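Local coordinates for protein tartrate dehydrogenase/decarboxylase (Pseudomonas putida, PDB 3FLK) that oxidises tartrate with NAD+, converts meso-tartrate to D-glycerate and oxidatively decarboxylates D-malate to pyruvate, using magnesium or manganese, at residues 131-136 / 238-243; 190-195 / 222-227. The protein carries 1 engineered substitution. All blocks are in the same frame, centred on the assembly; numbering follows the deposited sequence.

Contact 1 (131-136 / 238-243); sequences VVVREN and FDVVVA. With OXL (oxalate ion), chain G.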
ATOM      1  N   VAL A 131       8.507  14.098   1.476  1.00 16.29           N
ATOM      2  CA  VAL A 131       8.353  14.089   0.029  1.00 15.47           C
ATOM      3  C   VAL A 131       8.537  12.675  -0.532  1.00 14.87           C
ATOM      4  O   VAL A 131       9.510  11.982  -0.216  1.00 14.39           O
ATOM      5  CB  VAL A 131       9.289  15.132  -0.660  1.00 15.68           C
ATOM      6  CG1 VAL A 131      10.757  14.892  -0.313  1.00 16.00           C
ATOM      7  CG2 VAL A 131       9.083  15.155  -2.173  1.00 15.59           C
ATOM      8  N   VAL A 132       7.571  12.250  -1.341  1.00 14.01           N
ATOM      9  CA  VAL A 132       7.669  10.986  -2.057  1.00 13.28           C
ATOM     10  C   VAL A 132       8.317  11.237  -3.414  1.00 12.91           C
ATOM     11  O   VAL A 132       7.861  12.082  -4.185  1.00 12.80           O
ATOM     12  CB  VAL A 132       6.284  10.311  -2.223  1.00 13.24           C
ATOM     13  CG1 VAL A 132       6.381   9.049  -3.087  1.00 13.09           C
ATOM     14  CG2 VAL A 132       5.684   9.989  -0.858  1.00 13.12           C
ATOM     15  N   VAL A 133       9.403  10.513  -3.674  1.00 12.52           N
ATOM     16  CA  VAL A 133      10.096  10.548  -4.954  1.00 12.21           C
ATOM     17  C   VAL A 133       9.780   9.222  -5.644  1.00 12.28           C
ATOM     18  O   VAL A 133      10.274   8.164  -5.244  1.00 11.93           O
ATOM     19  CB  VAL A 133      11.629  10.743  -4.773  1.00 12.33           C
ATOM     20  CG1 VAL A 133      12.344  10.757  -6.118  1.00 11.79           C
ATOM     21  CG2 VAL A 133      11.921  12.036  -4.006  1.00 12.20           C
ATOM     22  N   ARG A 134       8.934   9.292  -6.666  1.00 12.29           N
ATOM     23  CA  ARG A 134       8.396   8.099  -7.314  1.00 12.67           C
ATOM     24  C   ARG A 134       8.979   7.911  -8.712  1.00 12.74           C
ATOM     25  O   ARG A 134       8.952   8.832  -9.533  1.00 12.73           O
ATOM     26  CB  ARG A 134       6.864   8.195  -7.367  1.00 12.64           C
ATOM     27  CG  ARG A 134       6.164   7.140  -8.218  1.00 12.94           C
ATOM     28  CD  ARG A 134       4.749   7.583  -8.549  1.00 14.42           C
ATOM     29  NE  ARG A 134       4.036   6.608  -9.372  1.00 14.87           N
ATOM     30  CZ  ARG A 134       2.872   6.837  -9.972  1.00 15.29           C
ATOM     31  NH1 ARG A 134       2.276   8.017  -9.852  1.00 16.42           N
ATOM     32  NH2 ARG A 134       2.301   5.883 -10.697  1.00 14.94           N
ATOM     33  N   GLU A 135       9.505   6.715  -8.976  1.00 12.96           N
ATOM     34  CA  GLU A 135       9.975   6.358 -10.313  1.00 13.40           C
ATOM     35  C   GLU A 135       8.777   6.344 -11.262  1.00 13.44           C
ATOM     36  O   GLU A 135       7.744   5.749 -10.956  1.00 13.36           O
ATOM     37  CB  GLU A 135      10.685   4.999 -10.303  1.00 13.46           C
ATOM     38  CG  GLU A 135      11.646   4.787 -11.482  1.00 14.42           C
ATOM     39  CD  GLU A 135      10.931   4.701 -12.827  1.00 15.10           C
ATOM     40  OE1 GLU A 135       9.930   3.955 -12.928  1.00 16.16           O
ATOM     41  OE2 GLU A 135      11.362   5.389 -13.779  1.00 15.55           O
ATOM     42  N   ASN A 136       8.932   6.986 -12.415  1.00 13.72           N
ATOM     43  CA  ASN A 136       7.787   7.355 -13.242  1.00 14.26           C
ATOM     44  C   ASN A 136       7.772   6.788 -14.673  1.00 14.87           C
ATOM     45  O   ASN A 136       6.882   7.131 -15.460  1.00 15.01           O
ATOM     46  CB  ASN A 136       7.699   8.887 -13.281  1.00 14.19           C
ATOM     47  CG  ASN A 136       6.276   9.402 -13.370  1.00 13.48           C
ATOM     48  OD1 ASN A 136       5.344   8.811 -12.821  1.00 12.45           O
ATOM     49  ND2 ASN A 136       6.109  10.535 -14.042  1.00 12.77           N
ATOM     50  N   PHE A 238       9.898  10.256   8.606  1.00 16.48           N
ATOM     51  CA  PHE A 238      10.158  10.350   7.171  1.00 16.26           C
ATOM     52  C   PHE A 238      10.482  11.759   6.697  1.00 16.31           C
ATOM     53  O   PHE A 238       9.929  12.740   7.202  1.00 16.30           O
ATOM     54  CB  PHE A 238       8.989   9.750   6.378  1.00 16.14           C
ATOM     55  CG  PHE A 238       8.647   8.349   6.795  1.00 15.68           C
ATOM     56  CD1 PHE A 238       9.474   7.285   6.444  1.00 15.19           C
ATOM     57  CD2 PHE A 238       7.520   8.096   7.570  1.00 15.41           C
ATOM     58  CE1 PHE A 238       9.178   5.990   6.846  1.00 15.02           C
ATOM     59  CE2 PHE A 238       7.210   6.802   7.976  1.00 15.28           C
ATOM     60  CZ  PHE A 238       8.042   5.747   7.613  1.00 15.89           C
ATOM     61  N   ASP A 239      11.396  11.842   5.733  1.00 16.23           N
ATOM     62  CA  ASP A 239      11.713  13.101   5.063  1.00 16.20           C
ATOM     63  C   ASP A 239      11.683  12.941   3.547  1.00 15.72           C
ATOM     64  O   ASP A 239      10.892  13.595   2.868  1.00 15.92           O
ATOM     65  CB  ASP A 239      13.067  13.650   5.516  1.00 16.60           C
ATOM     66  CG  ASP A 239      13.263  15.102   5.111  1.00 18.20           C
ATOM     67  OD1 ASP A 239      12.490  15.965   5.583  1.00 20.44           O
ATOM     68  OD2 ASP A 239      14.180  15.382   4.315  1.00 20.09           O
ATOM     69  N   VAL A 240      12.564  12.093   3.018  1.00 14.91           N
ATOM     70  CA  VAL A 240      12.537  11.737   1.599  1.00 14.33           C
ATOM     71  C   VAL A 240      12.238  10.245   1.487  1.00 13.94           C
ATOM     72  O   VAL A 240      12.954   9.420   2.060  1.00 13.74           O
ATOM     73  CB  VAL A 240      13.868  12.077   0.878  1.00 14.30           C
ATOM     74  CG1 VAL A 240      13.851  11.596  -0.572  1.00 13.94           C
ATOM     75  CG2 VAL A 240      14.145  13.574   0.928  1.00 14.54           C
ATOM     76  N   VAL A 241      11.165   9.912   0.775  1.00 13.39           N
ATOM     77  CA  VAL A 241      10.785   8.519   0.546  1.00 12.76           C
ATOM     78  C   VAL A 241      10.890   8.210  -0.945  1.00 12.59           C
ATOM     79  O   VAL A 241      10.176   8.797  -1.763  1.00 12.60           O
ATOM     80  CB  VAL A 241       9.361   8.200   1.081  1.00 12.99           C
ATOM     81  CG1 VAL A 241       9.040   6.715   0.926  1.00 12.74           C
ATOM     82  CG2 VAL A 241       9.226   8.612   2.546  1.00 12.42           C
ATOM     83  N   VAL A 242      11.799   7.303  -1.293  1.00 11.99           N
ATOM     84  CA  VAL A 242      12.010   6.914  -2.684  1.00 11.59           C
ATOM     85  C   VAL A 242      11.386   5.539  -2.941  1.00 11.65           C
ATOM     86  O   VAL A 242      11.512   4.622  -2.123  1.00 11.49           O
ATOM     87  CB  VAL A 242      13.520   6.985  -3.092  1.00 11.57           C
ATOM     88  CG1 VAL A 242      14.374   5.981  -2.308  1.00 10.86           C
ATOM     89  CG2 VAL A 242      13.698   6.814  -4.605  1.00 11.49           C
ATOM     90  N   ALA A 243      10.695   5.413  -4.070  1.00 11.62           N
ATOM     91  CA  ALA A 243       9.891   4.225  -4.350  1.00 11.89           C
ATOM     92  C   ALA A 243       9.722   3.969  -5.842  1.00 11.97           C
ATOM     93  O   ALA A 243       9.881   4.877  -6.662  1.00 12.07           O
ATOM     94  CB  ALA A 243       8.520   4.347  -3.673  1.00 11.74           C
TER
HETATM   95  C1  OXL G 403      -2.186   6.866 -10.414  1.00 24.02           C
HETATM   96  C2  OXL G 403      -1.187   7.901 -10.136  1.00 23.97           C
HETATM   97  O1  OXL G 403      -2.975   6.528  -9.498  1.00 22.59           O
HETATM   98  O2  OXL G 403      -0.379   8.237 -11.030  1.00 23.95           O
HETATM   99  O3  OXL G 403      -2.221   6.335 -11.547  1.00 24.70           O
HETATM  100  O4  OXL G 403      -1.165   8.422  -8.996  1.00 23.69           O

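Contact 2 (190-195 / 222-227); sequences ATKSNG and QHIDIL. With MG (magnesium ion), chain I; NAI (1,4-dihydronicotinamide adenine dinucleotide), chain N; OXL (oxalate ion), chain O.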
ATOM      1  N   ALA A 190      11.489   2.419  -0.276  1.00 14.10           N
ATOM      2  CA  ALA A 190      10.409   1.435  -0.252  1.00 14.28           C
ATOM      3  C   ALA A 190      10.851   0.176  -0.986  1.00 14.54           C
ATOM      4  O   ALA A 190      11.325   0.245  -2.122  1.00 14.62           O
ATOM      5  CB  ALA A 190       9.138   2.004  -0.878  1.00 14.03           C
ATOM      6  N   THR A 191      10.695  -0.971  -0.334  1.00 15.09           N
ATOM      7  CA  THR A 191      11.094  -2.245  -0.929  1.00 15.55           C
ATOM      8  C   THR A 191      10.102  -3.381  -0.633  1.00 15.92           C
ATOM      9  O   THR A 191       9.135  -3.196   0.103  1.00 15.83           O
ATOM     10  CB  THR A 191      12.553  -2.632  -0.514  1.00 15.60           C
ATOM     11  OG1 THR A 191      13.007  -3.740  -1.304  1.00 16.02           O
ATOM     12  CG2 THR A 191      12.644  -2.989   0.960  1.00 15.49           C
ATOM     13  N   LYS A 192      10.333  -4.540  -1.246  1.00 16.45           N
ATOM     14  CA  LYS A 192       9.646  -5.783  -0.885  1.00 17.27           C
ATOM     15  C   LYS A 192      10.518  -6.952  -1.324  1.00 17.77           C
ATOM     16  O   LYS A 192      10.100  -7.810  -2.107  1.00 17.59           O
ATOM     17  CB  LYS A 192       8.237  -5.866  -1.493  1.00 17.19           C
ATOM     18  CG  LYS A 192       7.260  -6.728  -0.677  1.00 17.55           C
ATOM     19  CD  LYS A 192       7.332  -6.380   0.812  1.00 18.55           C
ATOM     20  CE  LYS A 192       6.196  -6.979   1.620  1.00 19.06           C
ATOM     21  NZ  LYS A 192       6.383  -8.426   1.919  1.00 19.65           N
ATOM     22  N   SER A 193      11.743  -6.958  -0.804  1.00 18.67           N
ATOM     23  CA  SER A 193      12.788  -7.883  -1.232  1.00 19.58           C
ATOM     24  C   SER A 193      12.675  -9.280  -0.628  1.00 20.29           C
ATOM     25  O   SER A 193      13.585 -10.095  -0.781  1.00 20.58           O
ATOM     26  CB  SER A 193      14.173  -7.280  -0.970  1.00 19.67           C
ATOM     27  OG  SER A 193      14.216  -6.607   0.279  1.00 19.62           O
ATOM     28  N   ASN A 194      11.572  -9.557   0.064  1.00 20.97           N
ATOM     29  CA  ASN A 194      11.263 -10.929   0.451  1.00 21.80           C
ATOM     30  C   ASN A 194      10.330 -11.610  -0.552  1.00 22.65           C
ATOM     31  O   ASN A 194      10.655 -12.676  -1.072  1.00 22.84           O
ATOM     32  CB  ASN A 194      10.755 -11.041   1.903  1.00 21.57           C
ATOM     33  CG  ASN A 194       9.682 -10.012   2.259  1.00 21.35           C
ATOM     34  OD1 ASN A 194       9.008  -9.453   1.393  1.00 20.53           O
ATOM     35  ND2 ASN A 194       9.515  -9.776   3.557  1.00 20.45           N
ATOM     36  N   GLY A 195       9.197 -10.971  -0.844  1.00 23.39           N
ATOM     37  CA  GLY A 195       8.182 -11.530  -1.740  1.00 24.68           C
ATOM     38  C   GLY A 195       8.509 -11.455  -3.222  1.00 25.74           C
ATOM     39  O   GLY A 195       8.261 -12.405  -3.965  1.00 25.45           O
ATOM     40  N   GLN A 222      12.641  -0.192   3.970  1.00 15.50           N
ATOM     41  CA  GLN A 222      11.495  -0.755   4.660  1.00 15.04           C
ATOM     42  C   GLN A 222      10.628  -1.495   3.661  1.00 14.26           C
ATOM     43  O   GLN A 222      10.357  -0.985   2.568  1.00 14.18           O
ATOM     44  CB  GLN A 222      10.688   0.344   5.362  1.00 14.94           C
ATOM     45  CG  GLN A 222      11.434   1.046   6.497  1.00 15.75           C
ATOM     46  CD  GLN A 222      10.597   2.077   7.234  1.00 15.91           C
ATOM     47  OE1 GLN A 222      11.126   3.069   7.739  1.00 18.65           O
ATOM     48  NE2 GLN A 222       9.290   1.848   7.306  1.00 17.10           N
ATOM     49  N   HIS A 223      10.214  -2.706   4.028  1.00 13.48           N
ATOM     50  CA  HIS A 223       9.253  -3.445   3.227  1.00 12.94           C
ATOM     51  C   HIS A 223       7.966  -2.625   3.147  1.00 12.38           C
ATOM     52  O   HIS A 223       7.584  -1.969   4.118  1.00 11.63           O
ATOM     53  CB  HIS A 223       8.983  -4.831   3.818  1.00 13.09           C
ATOM     54  CG  HIS A 223      10.155  -5.763   3.743  1.00 13.68           C
ATOM     55  ND1 HIS A 223      10.798  -6.063   2.561  1.00 14.93           N
ATOM     56  CD2 HIS A 223      10.786  -6.480   4.704  1.00 14.63           C
ATOM     57  CE1 HIS A 223      11.781  -6.914   2.797  1.00 15.15           C
ATOM     58  NE2 HIS A 223      11.793  -7.185   4.090  1.00 15.46           N
ATOM     59  N   ILE A 224       7.318  -2.662   1.989  1.00 12.01           N
ATOM     60  CA  ILE A 224       6.169  -1.799   1.708  1.00 11.76           C
ATOM     61  C   ILE A 224       5.026  -1.956   2.719  1.00 11.88           C
ATOM     62  O   ILE A 224       4.387  -0.970   3.079  1.00 12.24           O
ATOM     63  CB  ILE A 224       5.677  -1.930   0.225  1.00 11.69           C
ATOM     64  CG1 ILE A 224       4.609  -0.874  -0.111  1.00 11.03           C
ATOM     65  CG2 ILE A 224       5.180  -3.349  -0.087  1.00 11.13           C
ATOM     66  CD1 ILE A 224       5.126   0.565  -0.142  1.00  9.83           C
ATOM     67  N   ASP A 225       4.792  -3.179   3.192  1.00 12.09           N
ATOM     68  CA  ASP A 225       3.712  -3.423   4.150  1.00 12.22           C
ATOM     69  C   ASP A 225       3.917  -2.671   5.470  1.00 12.17           C
ATOM     70  O   ASP A 225       3.020  -1.953   5.917  1.00 11.85           O
ATOM     71  CB  ASP A 225       3.439  -4.924   4.355  1.00 12.35           C
ATOM     72  CG  ASP A 225       4.644  -5.698   4.886  1.00 12.98           C
ATOM     73  OD1 ASP A 225       5.781  -5.181   4.873  1.00 13.85           O
ATOM     74  OD2 ASP A 225       4.439  -6.851   5.318  1.00 13.03           O
ATOM     75  N   ILE A 226       5.102  -2.798   6.064  1.00 11.91           N
ATOM     76  CA  ILE A 226       5.392  -2.109   7.321  1.00 11.92           C
ATOM     77  C   ILE A 226       5.618  -0.602   7.126  1.00 11.86           C
ATOM     78  O   ILE A 226       5.362   0.186   8.035  1.00 12.06           O
ATOM     79  CB  ILE A 226       6.562  -2.775   8.116  1.00 12.01           C
ATOM     80  CG1 ILE A 226       6.584  -2.281   9.571  1.00 12.10           C
ATOM     81  CG2 ILE A 226       7.913  -2.547   7.430  1.00 11.83           C
ATOM     82  CD1 ILE A 226       5.345  -2.655  10.396  1.00 12.96           C
ATOM     83  N   LEU A 227       6.079  -0.210   5.940  1.00 11.62           N
ATOM     84  CA  LEU A 227       6.223   1.202   5.607  1.00 11.68           C
ATOM     85  C   LEU A 227       4.863   1.907   5.646  1.00 11.83           C
ATOM     86  O   LEU A 227       4.731   2.965   6.257  1.00 11.42           O
ATOM     87  CB  LEU A 227       6.891   1.372   4.239  1.00 11.71           C
ATOM     88  CG  LEU A 227       7.166   2.778   3.689  1.00 12.09           C
ATOM     89  CD1 LEU A 227       7.869   3.664   4.697  1.00 12.11           C
ATOM     90  CD2 LEU A 227       7.994   2.678   2.431  1.00 11.65           C
TER
HETATM   91 MG    MG I 405       3.344  -8.566   5.508  1.00 17.84          MG
HETATM   92  PA  NAI N 401       8.352  -7.125  11.090  1.00 16.95           P
HETATM   93  O1A NAI N 401       6.919  -7.498  11.115  1.00 16.02           O
HETATM   94  O2A NAI N 401       9.199  -8.235  11.578  1.00 17.19           O
HETATM   95  O5B NAI N 401       8.599  -5.830  12.010  1.00 16.24           O
HETATM   96  C5B NAI N 401       8.154  -4.545  11.638  1.00 16.02           C
HETATM   97  C4B NAI N 401       8.075  -3.629  12.858  1.00 16.06           C
HETATM   98  O4B NAI N 401       7.011  -4.016  13.707  1.00 15.90           O
HETATM   99  C3B NAI N 401       9.347  -3.676  13.690  1.00 16.51           C
HETATM  100  O3B NAI N 401       9.656  -2.366  14.105  1.00 16.70           O
HETATM  101  C2B NAI N 401       8.988  -4.551  14.874  1.00 16.41           C
HETATM  102  O2B NAI N 401       9.663  -4.179  16.056  1.00 16.84           O
HETATM  103  C1B NAI N 401       7.480  -4.390  14.991  1.00 15.91           C
HETATM  104  N9A NAI N 401       6.859  -5.655  15.412  1.00 15.69           N
HETATM  105  C8A NAI N 401       6.678  -6.780  14.648  1.00 16.04           C
HETATM  106  N7A NAI N 401       6.067  -7.719  15.403  1.00 15.70           N
HETATM  107  C5A NAI N 401       5.852  -7.213  16.632  1.00 15.62           C
HETATM  108  C6A NAI N 401       5.268  -7.747  17.774  1.00 15.67           C
HETATM  109  N6A NAI N 401       4.739  -8.969  17.753  1.00 15.72           N
HETATM  110  N1A NAI N 401       5.183  -6.972  18.914  1.00 15.92           N
HETATM  111  C2A NAI N 401       5.677  -5.680  18.922  1.00 15.99           C
HETATM  112  N3A NAI N 401       6.260  -5.158  17.781  1.00 15.75           N
HETATM  113  C4A NAI N 401       6.343  -5.912  16.654  1.00 15.83           C
HETATM  114  O3  NAI N 401       8.684  -6.710   9.572  1.00 16.48           O
HETATM  115  PN  NAI N 401      10.106  -6.254   8.977  1.00 16.50           P
HETATM  116  O1N NAI N 401      10.883  -5.549  10.022  1.00 16.72           O
HETATM  117  O2N NAI N 401       9.804  -5.571   7.702  1.00 16.35           O
HETATM  118  O5D NAI N 401      10.808  -7.655   8.614  1.00 16.71           O
HETATM  119  C5D NAI N 401      11.735  -8.284   9.475  1.00 17.14           C
HETATM  120  C4D NAI N 401      12.025  -9.693   8.965  1.00 16.81           C
HETATM  121  O4D NAI N 401      10.861 -10.498   9.041  1.00 16.66           O
HETATM  122  C3D NAI N 401      12.468  -9.706   7.511  1.00 17.00           C
HETATM  123  O3D NAI N 401      13.520 -10.633   7.381  1.00 17.24           O
HETATM  124  C2D NAI N 401      11.243 -10.188   6.753  1.00 16.82           C
HETATM  125  O2D NAI N 401      11.594 -10.869   5.573  1.00 17.17           O
HETATM  126  C1D NAI N 401      10.571 -11.085   7.783  1.00 17.28           C
HETATM  127  N1N NAI N 401       9.106 -11.236   7.645  1.00 17.88           N
HETATM  128  C2N NAI N 401       8.575 -12.495   7.755  1.00 17.57           C
HETATM  129  C3N NAI N 401       7.200 -12.699   7.653  1.00 17.95           C
HETATM  130  C7N NAI N 401       6.630 -14.044   7.995  1.00 18.63           C
HETATM  131  O7N NAI N 401       7.432 -14.968   8.694  1.00 18.01           O
HETATM  132  N7N NAI N 401       5.378 -14.341   7.638  1.00 18.61           N
HETATM  133  C4N NAI N 401       6.361 -11.603   7.444  1.00 17.97           C
HETATM  134  C5N NAI N 401       6.906 -10.322   7.339  1.00 17.93           C
HETATM  135  C6N NAI N 401       8.286 -10.148   7.446  1.00 17.90           C
HETATM  136  C1  OXL O 402       3.538 -11.470   4.550  1.00 24.39           C
HETATM  137  C2  OXL O 402       4.830 -10.902   4.148  1.00 25.07           C
HETATM  138  O1  OXL O 402       2.808 -10.804   5.325  1.00 23.55           O
HETATM  139  O2  OXL O 402       5.633 -11.591   3.475  1.00 25.82           O
HETATM  140  O3  OXL O 402       3.192 -12.591   4.115  1.00 23.25           O
HETATM  141  O4  OXL O 402       5.095  -9.726   4.492  1.00 24.71           O
HETATM  142  O   HOH W   1       7.380  -8.175   4.586  1.00 22.16           O
HETATM  143  O   HOH W   2       3.833  -8.818   7.471  1.00 13.12           O
HETATM  144  O   HOH W   3       1.382  -7.935   5.959  1.00 12.25           O

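Contact 1 (131-136 / 238-243)
V131, within strand 129-135, pairs with V240, the first residue of the parallel strand 240-243, and their side chains lie alongside each other, CG1 of V131 3.8 Å from CG2 of V240. The V131 rotamer, with CG1 between backbone N and carbonyl carbon (chi1 57°), turns that methyl toward the neighbouring strand, where it also rests on D239 O. V133 reaches obliquely back to the same valine, its CG2 4.0 Å from V240 CG1, and V242 CG2 comes within 3.7 Å of V133 O. V131, V133, V240 and V242 thus form one apolar face; V132, V241, A243 and R134 occupy the other.

Five backbone hydrogen bonds join the strands, running from V131 N to D239 O (2.8 Å) through to E135 N and A243 O (3.0 Å). Beyond the last paired valines, R134 runs almost fully extended (chi3 180°), carrying its guanidinium away from the sheet. NH1 donates to oxalate O2 over 2.9 Å, nearly straight at 170° and in the guanidinium plane, while NE is held by N245 O, which should limit rotation of the group. R108 and R98 also grip this oxalate, completing an anion pocket with K192 of the second subunit.

Strands 105-111 and 186-191 flank the pair within the large mixed sheet, and helix 165-181 packs over the apolar face through L178, I171 and A175.

Contact 2 (190-195 / 222-227)
With chi1 of 47°, N194 holds its amide over one face of the H223 imidazole, the planes 12° apart and ND2 3.5 Å from NE2 in a stacked contact without a hydrogen bond. H223 has CG anti to its carbonyl carbon (chi1 -68°), which sends the ring along the 192-194 loop; NE2 bonds to D86 of the second subunit, whereas ND1 is buried without a partner. N194 ND2 also donates to the ribose O2D of NADH (3.1 Å).

K192, bent at chi2 and chi4, crosses H223 and I224 with its CD and delivers NZ to N194 OD1 (2.9 Å), oxalate O4 (3.2 Å) and D249 of the second subunit. D225 OD2 binds magnesium at 2.0 Å, alongside oxalate O1 and O4, two waters and D249 of the second subunit. The oxalate and metal site, probably where substrate binds, is therefore built by both subunits.

Behind it, T191 N donates to Q222 O (2.9 Å) and A190 CB meets L227 CD2. The contact joins the ends of the two parallel strands of a beta-alpha-beta unit, 186-191 and 218-223, whose crossover runs through helix 199-211; H223 occupies the N-cap position of helix 224-233, and helix 245-258 packs against I224 and L227.

Overall arrangement
Both contacts are buried and belong to the same mixed sheet, in which strand 240-243 of contact 1 neighbours strand 186-191 of contact 2; V242 O probably accepts a hydrogen bond from A190 N, and A243 packs on A190. Contact 1 lies nearer the chain centre and is mainly valine packing and regular strand pairing, with a single arginine leading out to an anion. Contact 2, at the sheet's last strand, has little strand pairing and is mostly polar, built around cofactor, metal and the subunit interface. R134 and K192 of one chain reach into the two equivalent oxalate sites of the dimer, each site taking its R134 from one subunit and its K192 from the other.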